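Local structure of Sec-alkylsulfatase (Pseudomonas sp., 4AXH) at residues L146-R157 with I182-I191; Q126-T136 with L351-V359. The protein hydrolyses (R)-secondary-alkyl sulfates enantioselectively at a pair of zinc ions, inverting the carbon centre to release (S)-alcohols and sulfate. All coordinates share one frame; numbering follows the deposited sequence.

Contact 1: L146-R157 with I182-I191; sequences LIDTLTTAETAR and IDHFGGARGI. With ZN (zinc ion), chain C.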
# COMPACT_ATOMS: atom_id res chain seq x y z
N LEU A 146 -8.16 6.16 -33.59
CA LEU A 146 -7.98 7.04 -32.46
C LEU A 146 -7.35 6.34 -31.28
O LEU A 146 -7.69 5.20 -30.95
CB LEU A 146 -9.35 7.56 -32.06
CG LEU A 146 -9.77 8.93 -32.48
CD1 LEU A 146 -9.71 9.11 -33.96
CD2 LEU A 146 -11.15 9.20 -31.98
N ILE A 147 -6.44 7.03 -30.63
CA ILE A 147 -5.89 6.53 -29.37
C ILE A 147 -6.33 7.52 -28.33
O ILE A 147 -5.97 8.70 -28.40
CB ILE A 147 -4.43 5.95 -29.29
CG1 ILE A 147 -3.71 6.31 -28.00
CG2 ILE A 147 -3.55 6.15 -30.55
CD1 ILE A 147 -4.05 5.42 -26.90
N ASP A 148 -7.29 7.07 -27.50
CA ASP A 148 -8.01 7.74 -26.43
C ASP A 148 -9.12 8.66 -26.90
O ASP A 148 -9.16 9.09 -28.07
CB ASP A 148 -7.10 8.31 -25.33
CG ASP A 148 -6.35 7.22 -24.61
OD1 ASP A 148 -6.77 6.05 -24.70
OD2 ASP A 148 -5.32 7.52 -23.99
N THR A 149 -10.08 8.92 -25.98
CA THR A 149 -11.28 9.70 -26.29
C THR A 149 -11.52 10.88 -25.32
O THR A 149 -12.66 11.33 -25.17
CB THR A 149 -12.46 8.72 -26.27
OG1 THR A 149 -12.60 8.24 -24.94
CG2 THR A 149 -12.29 7.55 -27.23
N LEU A 150 -10.44 11.37 -24.68
CA LEU A 150 -10.45 12.45 -23.70
C LEU A 150 -11.35 12.11 -22.46
O LEU A 150 -11.80 10.97 -22.33
CB LEU A 150 -10.80 13.82 -24.34
CG LEU A 150 -10.02 14.27 -25.60
CD1 LEU A 150 -10.49 15.64 -26.06
CD2 LEU A 150 -8.52 14.31 -25.37
N THR A 151 -11.57 13.09 -21.55
CA THR A 151 -12.31 12.92 -20.28
C THR A 151 -13.82 13.01 -20.44
O THR A 151 -14.55 12.36 -19.69
CB THR A 151 -11.85 14.01 -19.27
OG1 THR A 151 -10.44 14.20 -19.36
CG2 THR A 151 -12.20 13.70 -17.87
N THR A 152 -14.29 13.92 -21.31
CA THR A 152 -15.71 14.20 -21.45
C THR A 152 -16.19 14.14 -22.89
O THR A 152 -15.42 14.32 -23.82
CB THR A 152 -16.03 15.53 -20.80
OG1 THR A 152 -15.57 16.60 -21.64
CG2 THR A 152 -15.42 15.67 -19.40
N ALA A 153 -17.50 13.91 -23.07
CA ALA A 153 -18.12 13.84 -24.39
C ALA A 153 -17.99 15.17 -25.14
O ALA A 153 -17.74 15.18 -26.36
CB ALA A 153 -19.58 13.43 -24.23
N GLU A 154 -18.10 16.30 -24.40
CA GLU A 154 -18.00 17.66 -24.95
C GLU A 154 -16.60 17.97 -25.44
O GLU A 154 -16.45 18.58 -26.50
CB GLU A 154 -18.50 18.74 -23.95
CG GLU A 154 -19.93 18.54 -23.45
CD GLU A 154 -20.03 17.63 -22.25
OE1 GLU A 154 -19.03 16.96 -21.93
OE2 GLU A 154 -21.12 17.55 -21.65
N THR A 155 -15.56 17.52 -24.70
CA THR A 155 -14.17 17.72 -25.10
C THR A 155 -13.78 16.81 -26.26
O THR A 155 -13.19 17.29 -27.24
CB THR A 155 -13.21 17.86 -23.90
OG1 THR A 155 -13.24 16.68 -23.10
CG2 THR A 155 -13.51 19.08 -23.03
N ALA A 156 -14.21 15.54 -26.22
CA ALA A 156 -14.01 14.58 -27.32
C ALA A 156 -14.55 15.13 -28.63
O ALA A 156 -13.87 15.12 -29.65
CB ALA A 156 -14.71 13.28 -26.99
N ARG A 157 -15.77 15.67 -28.57
CA ARG A 157 -16.46 16.30 -29.70
C ARG A 157 -15.72 17.53 -30.20
O ARG A 157 -15.51 17.66 -31.40
CB ARG A 157 -17.93 16.64 -29.33
CG ARG A 157 -18.82 17.02 -30.49
CD ARG A 157 -19.27 15.84 -31.33
NE ARG A 157 -18.28 15.42 -32.33
CZ ARG A 157 -18.11 16.02 -33.49
NH1 ARG A 157 -18.86 17.07 -33.82
NH2 ARG A 157 -17.17 15.59 -34.34
N ILE A 182 -10.36 7.65 -16.52
CA ILE A 182 -11.47 8.44 -17.07
C ILE A 182 -11.07 9.50 -18.10
O ILE A 182 -11.86 9.81 -18.99
CB ILE A 182 -12.47 8.96 -16.00
CG1 ILE A 182 -12.46 8.09 -14.72
CG2 ILE A 182 -13.89 9.04 -16.58
CD1 ILE A 182 -13.01 8.78 -13.37
N ASP A 183 -9.85 10.03 -18.01
CA ASP A 183 -9.36 11.03 -18.95
C ASP A 183 -8.96 10.41 -20.29
O ASP A 183 -8.53 11.11 -21.22
CB ASP A 183 -8.22 11.90 -18.34
CG ASP A 183 -7.10 11.17 -17.60
OD1 ASP A 183 -7.38 10.15 -16.92
OD2 ASP A 183 -5.95 11.65 -17.65
N HIS A 184 -9.13 9.09 -20.40
CA HIS A 184 -8.77 8.37 -21.60
C HIS A 184 -9.93 7.67 -22.30
O HIS A 184 -9.91 7.56 -23.53
CB HIS A 184 -7.55 7.49 -21.33
CG HIS A 184 -6.37 8.28 -20.87
ND1 HIS A 184 -5.49 8.85 -21.77
CD2 HIS A 184 -6.03 8.67 -19.62
CE1 HIS A 184 -4.63 9.56 -21.05
NE2 HIS A 184 -4.91 9.47 -19.74
N PHE A 185 -10.98 7.27 -21.54
CA PHE A 185 -12.18 6.61 -22.10
C PHE A 185 -13.46 7.46 -21.97
O PHE A 185 -14.47 7.15 -22.62
CB PHE A 185 -12.41 5.23 -21.45
CG PHE A 185 -12.67 5.19 -19.95
CD1 PHE A 185 -13.92 5.55 -19.44
CD2 PHE A 185 -11.72 4.69 -19.07
CE1 PHE A 185 -14.16 5.51 -18.05
CE2 PHE A 185 -11.97 4.62 -17.69
CZ PHE A 185 -13.18 5.05 -17.18
N GLY A 186 -13.42 8.48 -21.11
CA GLY A 186 -14.55 9.32 -20.72
C GLY A 186 -15.40 9.97 -21.78
O GLY A 186 -16.57 10.22 -21.54
N GLY A 187 -14.81 10.28 -22.92
CA GLY A 187 -15.52 10.94 -24.01
C GLY A 187 -15.88 10.08 -25.19
O GLY A 187 -16.37 10.61 -26.20
N ALA A 188 -15.71 8.75 -25.06
CA ALA A 188 -16.06 7.79 -26.11
C ALA A 188 -17.49 7.97 -26.69
O ALA A 188 -17.59 8.22 -27.90
CB ALA A 188 -15.84 6.38 -25.61
N ARG A 189 -18.56 7.99 -25.85
CA ARG A 189 -19.97 8.17 -26.30
C ARG A 189 -20.30 9.50 -26.97
O ARG A 189 -21.37 9.63 -27.57
CB ARG A 189 -21.00 7.83 -25.20
CG ARG A 189 -22.01 6.75 -25.62
CD ARG A 189 -23.00 6.43 -24.51
NE ARG A 189 -22.47 5.49 -23.51
CZ ARG A 189 -22.26 5.75 -22.21
NH1 ARG A 189 -22.54 6.95 -21.70
NH2 ARG A 189 -21.80 4.80 -21.40
N GLY A 190 -19.39 10.46 -26.90
CA GLY A 190 -19.59 11.77 -27.52
C GLY A 190 -19.20 11.76 -28.97
O GLY A 190 -19.63 12.63 -29.74
N ILE A 191 -18.40 10.77 -29.37
CA ILE A 191 -17.92 10.65 -30.76
C ILE A 191 -18.24 9.29 -31.45
O ILE A 191 -18.26 9.22 -32.69
CB ILE A 191 -16.44 11.08 -30.92
CG1 ILE A 191 -15.53 10.24 -29.97
CG2 ILE A 191 -16.32 12.60 -30.67
CD1 ILE A 191 -14.12 10.36 -30.13
ZN ZN C . -4.17 10.56 -18.20
O HOH W 1 -7.64 11.30 -23.96
O HOH W 2 -4.76 9.52 -16.46
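Thr151 and Asp183 bring their backbones closest, 3.7 Å from CA to CA, and the loop of 146-157 runs along 182-191 from there until Ala153 lies against Gly187. Two backbone bonds fix this course. Thr149 N donates to His184 O at 2.8 Å in a nearly straight bond (166°), whereas the bond from Gly187 N to Leu150 O is more bent. Water 1 adds a bridge between Leu150 N, weakly held, and Asp183 O.

Among the side chains, Asp148 and His184 form the polar link. Asp148 OD2 accepts from His184 ND1 at 2.6 Å; the proton arrives from above the carboxylate plane, and the carboxylate and ring planes stand 68° apart. Because His184 NE2, on the far side of the ring, binds zinc at 2.0 Å, the Asp148 bond steadies the ring from behind and would probably make it a stronger ligand. Asp183 supplies OD2 to the same ion; its CG sits between backbone N and carbonyl carbon (chi1 47°), while Asp183 CB rests 3.4 Å from Thr151 OG1, a hydroxyl whose probable hydrogen-bond partner is Asp131. Further along, the helix beginning at Ala153 packs on glycines: Ala153 CB lies 3.7 Å from Gly190 CA. Ile191 closes this end, its CG2 against Ala156 and its CD1 meeting Leu146 CD2 tip to tip at 3.7 Å.

Second-shell support comes from Ser178, whose OG also bonds to Asp148 OD2. The contact thus joins the end of strand 144-147, flanked in the sheet by strands 135-138 and 172-176, and the start of helix 153-164 to the short helices 182-185 and 188-191, with Phe185 leaning on helix 210-219.

Contact 2: Q126-T136 with L351-V359; sequences QVRGLDPANMT and LIQQHNWPV. With ZN (zinc ion), chain C.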
# COMPACT_ATOMS: atom_id res chain seq x y z
N GLN A 126 -2.42 15.18 -33.33
CA GLN A 126 -2.70 15.14 -31.92
C GLN A 126 -3.46 16.39 -31.53
O GLN A 126 -3.15 17.48 -32.03
CB GLN A 126 -1.37 15.05 -31.16
CG GLN A 126 -1.43 14.26 -29.87
CD GLN A 126 -0.08 13.73 -29.47
OE1 GLN A 126 -0.07 12.52 -28.93
NE2 GLN A 126 0.96 14.41 -29.55
N VAL A 127 -4.47 16.22 -30.67
CA VAL A 127 -5.23 17.33 -30.10
C VAL A 127 -4.82 17.35 -28.66
O VAL A 127 -5.00 16.36 -27.91
CB VAL A 127 -6.77 17.25 -30.28
CG1 VAL A 127 -7.44 18.49 -29.70
CG2 VAL A 127 -7.15 17.09 -31.75
N ARG A 128 -4.21 18.48 -28.28
CA ARG A 128 -3.70 18.72 -26.93
C ARG A 128 -4.28 20.01 -26.40
O ARG A 128 -4.50 20.95 -27.17
CB ARG A 128 -2.16 18.86 -26.99
CG ARG A 128 -1.44 17.71 -27.67
CD ARG A 128 -0.05 17.51 -27.12
NE ARG A 128 0.85 18.61 -27.44
CZ ARG A 128 1.56 18.72 -28.55
NH1 ARG A 128 1.49 17.78 -29.50
NH2 ARG A 128 2.33 19.76 -28.75
N GLY A 129 -4.49 20.07 -25.09
CA GLY A 129 -4.97 21.28 -24.43
C GLY A 129 -6.45 21.60 -24.55
O GLY A 129 -6.88 22.71 -24.21
N LEU A 130 -7.25 20.65 -25.02
CA LEU A 130 -8.68 20.87 -25.12
C LEU A 130 -9.35 20.02 -24.04
O LEU A 130 -10.56 19.88 -24.05
CB LEU A 130 -9.17 20.50 -26.54
CG LEU A 130 -9.16 21.62 -27.59
CD1 LEU A 130 -7.79 21.81 -28.17
CD2 LEU A 130 -10.06 21.29 -28.73
N ASP A 131 -8.53 19.50 -23.07
CA ASP A 131 -8.91 18.56 -22.00
C ASP A 131 -7.67 18.24 -21.14
O ASP A 131 -6.54 18.35 -21.66
CB ASP A 131 -9.32 17.22 -22.71
CG ASP A 131 -9.94 16.11 -21.87
OD1 ASP A 131 -11.19 16.07 -21.75
OD2 ASP A 131 -9.19 15.22 -21.43
N PRO A 132 -7.82 17.70 -19.90
CA PRO A 132 -6.64 17.22 -19.17
C PRO A 132 -5.73 16.27 -19.98
O PRO A 132 -4.51 16.28 -19.82
CB PRO A 132 -7.28 16.48 -17.98
CG PRO A 132 -8.54 17.20 -17.72
CD PRO A 132 -9.05 17.49 -19.08
N ALA A 133 -6.31 15.45 -20.87
CA ALA A 133 -5.54 14.51 -21.68
C ALA A 133 -5.47 14.89 -23.18
O ALA A 133 -5.99 15.93 -23.59
CB ALA A 133 -6.08 13.10 -21.49
N ASN A 134 -4.78 14.07 -23.98
CA ASN A 134 -4.61 14.24 -25.42
C ASN A 134 -5.31 13.12 -26.17
O ASN A 134 -5.48 12.00 -25.64
CB ASN A 134 -3.10 14.19 -25.80
CG ASN A 134 -2.19 15.16 -25.07
OD1 ASN A 134 -2.61 16.20 -24.52
ND2 ASN A 134 -0.92 14.83 -25.07
N MET A 135 -5.66 13.42 -27.45
CA MET A 135 -6.27 12.48 -28.39
C MET A 135 -5.28 12.35 -29.56
O MET A 135 -4.92 13.34 -30.19
CB MET A 135 -7.64 13.02 -28.87
CG MET A 135 -8.43 12.07 -29.79
SD MET A 135 -9.79 12.90 -30.69
CE MET A 135 -11.00 13.12 -29.34
N THR A 136 -4.84 11.14 -29.83
CA THR A 136 -3.97 10.88 -30.98
C THR A 136 -4.87 10.44 -32.16
O THR A 136 -5.68 9.52 -32.01
CB THR A 136 -2.95 9.80 -30.62
OG1 THR A 136 -2.22 10.20 -29.44
CG2 THR A 136 -2.03 9.47 -31.79
N LEU A 351 8.66 10.28 -29.82
CA LEU A 351 7.85 9.70 -28.76
C LEU A 351 6.63 10.61 -28.55
O LEU A 351 6.78 11.82 -28.44
CB LEU A 351 8.67 9.57 -27.48
CG LEU A 351 7.96 9.04 -26.24
CD1 LEU A 351 8.87 8.17 -25.47
CD2 LEU A 351 7.53 10.16 -25.34
N ILE A 352 5.42 10.02 -28.49
CA ILE A 352 4.20 10.79 -28.20
C ILE A 352 3.53 10.29 -26.91
O ILE A 352 3.80 9.18 -26.45
CB ILE A 352 3.22 10.99 -29.38
CG1 ILE A 352 2.59 9.66 -29.83
CG2 ILE A 352 3.90 11.77 -30.55
CD1 ILE A 352 1.35 9.81 -30.59
N GLN A 353 2.71 11.12 -26.30
CA GLN A 353 2.05 10.75 -25.04
C GLN A 353 0.59 11.18 -25.00
O GLN A 353 0.14 11.88 -25.91
CB GLN A 353 2.80 11.40 -23.87
CG GLN A 353 4.18 10.85 -23.62
CD GLN A 353 5.11 11.95 -23.31
OE1 GLN A 353 4.94 13.09 -23.76
NE2 GLN A 353 6.12 11.63 -22.56
N GLN A 354 -0.12 10.77 -23.95
CA GLN A 354 -1.53 11.12 -23.79
C GLN A 354 -1.73 12.28 -22.80
O GLN A 354 -2.85 12.66 -22.45
CB GLN A 354 -2.38 9.86 -23.51
CG GLN A 354 -2.24 8.79 -24.60
CD GLN A 354 -2.79 9.27 -25.93
OE1 GLN A 354 -2.07 9.76 -26.81
NE2 GLN A 354 -4.08 9.16 -26.11
N HIS A 355 -0.62 12.88 -22.40
CA HIS A 355 -0.54 14.10 -21.63
C HIS A 355 0.69 14.74 -22.16
O HIS A 355 1.69 14.04 -22.36
CB HIS A 355 -0.39 13.85 -20.13
CG HIS A 355 -1.65 13.39 -19.48
ND1 HIS A 355 -2.73 14.22 -19.37
CD2 HIS A 355 -1.94 12.19 -18.95
CE1 HIS A 355 -3.66 13.50 -18.77
NE2 HIS A 355 -3.22 12.27 -18.50
N ASN A 356 0.64 16.06 -22.42
CA ASN A 356 1.78 16.88 -22.88
C ASN A 356 2.34 16.63 -24.28
O ASN A 356 1.77 15.88 -25.06
CB ASN A 356 2.90 16.93 -21.84
CG ASN A 356 2.40 17.10 -20.44
OD1 ASN A 356 2.39 16.15 -19.66
ND2 ASN A 356 2.01 18.30 -20.07
N TRP A 357 3.46 17.29 -24.58
CA TRP A 357 4.14 17.39 -25.86
C TRP A 357 5.00 16.18 -26.22
O TRP A 357 5.49 15.47 -25.32
CB TRP A 357 4.98 18.70 -25.93
CG TRP A 357 5.81 18.89 -24.72
CD1 TRP A 357 7.05 18.39 -24.48
CD2 TRP A 357 5.36 19.44 -23.47
NE1 TRP A 357 7.43 18.68 -23.19
CE2 TRP A 357 6.41 19.30 -22.54
CE3 TRP A 357 4.14 20.03 -23.05
CZ2 TRP A 357 6.31 19.77 -21.22
CZ3 TRP A 357 4.03 20.45 -21.73
CH2 TRP A 357 5.10 20.34 -20.83
N PRO A 358 5.32 16.02 -27.54
CA PRO A 358 6.19 14.91 -27.95
C PRO A 358 7.69 15.20 -27.78
O PRO A 358 8.07 16.34 -27.72
CB PRO A 358 5.85 14.76 -29.45
CG PRO A 358 4.69 15.67 -29.72
CD PRO A 358 4.83 16.75 -28.72
N VAL A 359 8.54 14.18 -27.72
CA VAL A 359 9.98 14.38 -27.71
C VAL A 359 10.51 13.85 -29.04
O VAL A 359 10.21 12.73 -29.40
CB VAL A 359 10.75 13.88 -26.44
CG1 VAL A 359 10.57 12.39 -26.22
CG2 VAL A 359 12.24 14.24 -26.51
ZN ZN C . -4.17 10.56 -18.20
O HOH W 3 -2.03 17.39 -21.25
O HOH W 2 -4.76 9.52 -16.46
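Asn134 points its amide into the bend of 351-359, and ND2 serves two carbonyls there. Asn134 ND2 meets Asn356 O in the carbonyl plane, on a lone pair, at 2.9 Å; Gln353 O takes a straighter bond of 163° but is approached from above its carbonyl plane. With CG beside the backbone N (chi1 -54°), the amide is carried over Gln354, whose backbone O accepts from Asn134 N at 2.8 Å. Asn134 thus bonds to three backbone carbonyls of the opposing segment, those of Gln353, Gln354 and Asn356.

Gln354 and Thr136 cross at about a right angle. The glutamine chain bends at chi2 (-65°), which brings Gln354 OE1 to within 2.7 Å of Thr136 OG1, and the hydroxyl lies in the amide carbonyl plane on a lone pair. Thr136 uses its other branch differently: CG2 meets Ile352 CD1 end to end at 3.6 Å. Toward Pro358, its CD and Trp357 CA lie over one face of the Arg128 guanidinium, offset toward the rim, and the proline carbon stands 3.4 Å above the plane. Arg128 also makes a cation-pi interaction with Phe118.

At the other end, His355 presents its ring edge to Pro132 O, although the His355 ND1 bond to it, 2.8 Å long, is bent and weak. His355 NE2 binds zinc at 2.0 Å. Asp131 OD2 accepts from Ala133 N, an Asx turn that shapes the loop carrying this carbonyl. The contact joins the two sheets of the metallo-beta-lactamase domain, strands 124-128 and 135-138 in one and 350-352 in the other, and the loop after 350-352 supplies the zinc ligand His355.

How the contacts relate
Contacts 1 and 2 converge on one zinc ion: Asp183 and His184 come from the first, His355 from the second, and Asp310 and water 2 complete its shell. Asp183 OD2 and His355 NE2 stand 2.9 Å apart as ligands of that ion. Away from the metal, Asp131 of contact 2 probably grips contact 1 with both oxygens: besides the Thr151 hydroxyl it takes that of Thr155, OD1 to Thr155 OG1 at 2.5 Å. Ala133 CB packs on Asp183 O at 3.2 Å. Gln354 NE2 bonds to both Asp148 OD2 and Ile147 O, so the residue before His355 bonds to the carboxylate that holds His184. The centres are about 13 Å apart, and neighbouring strands 135-138 and 144-147 connect them.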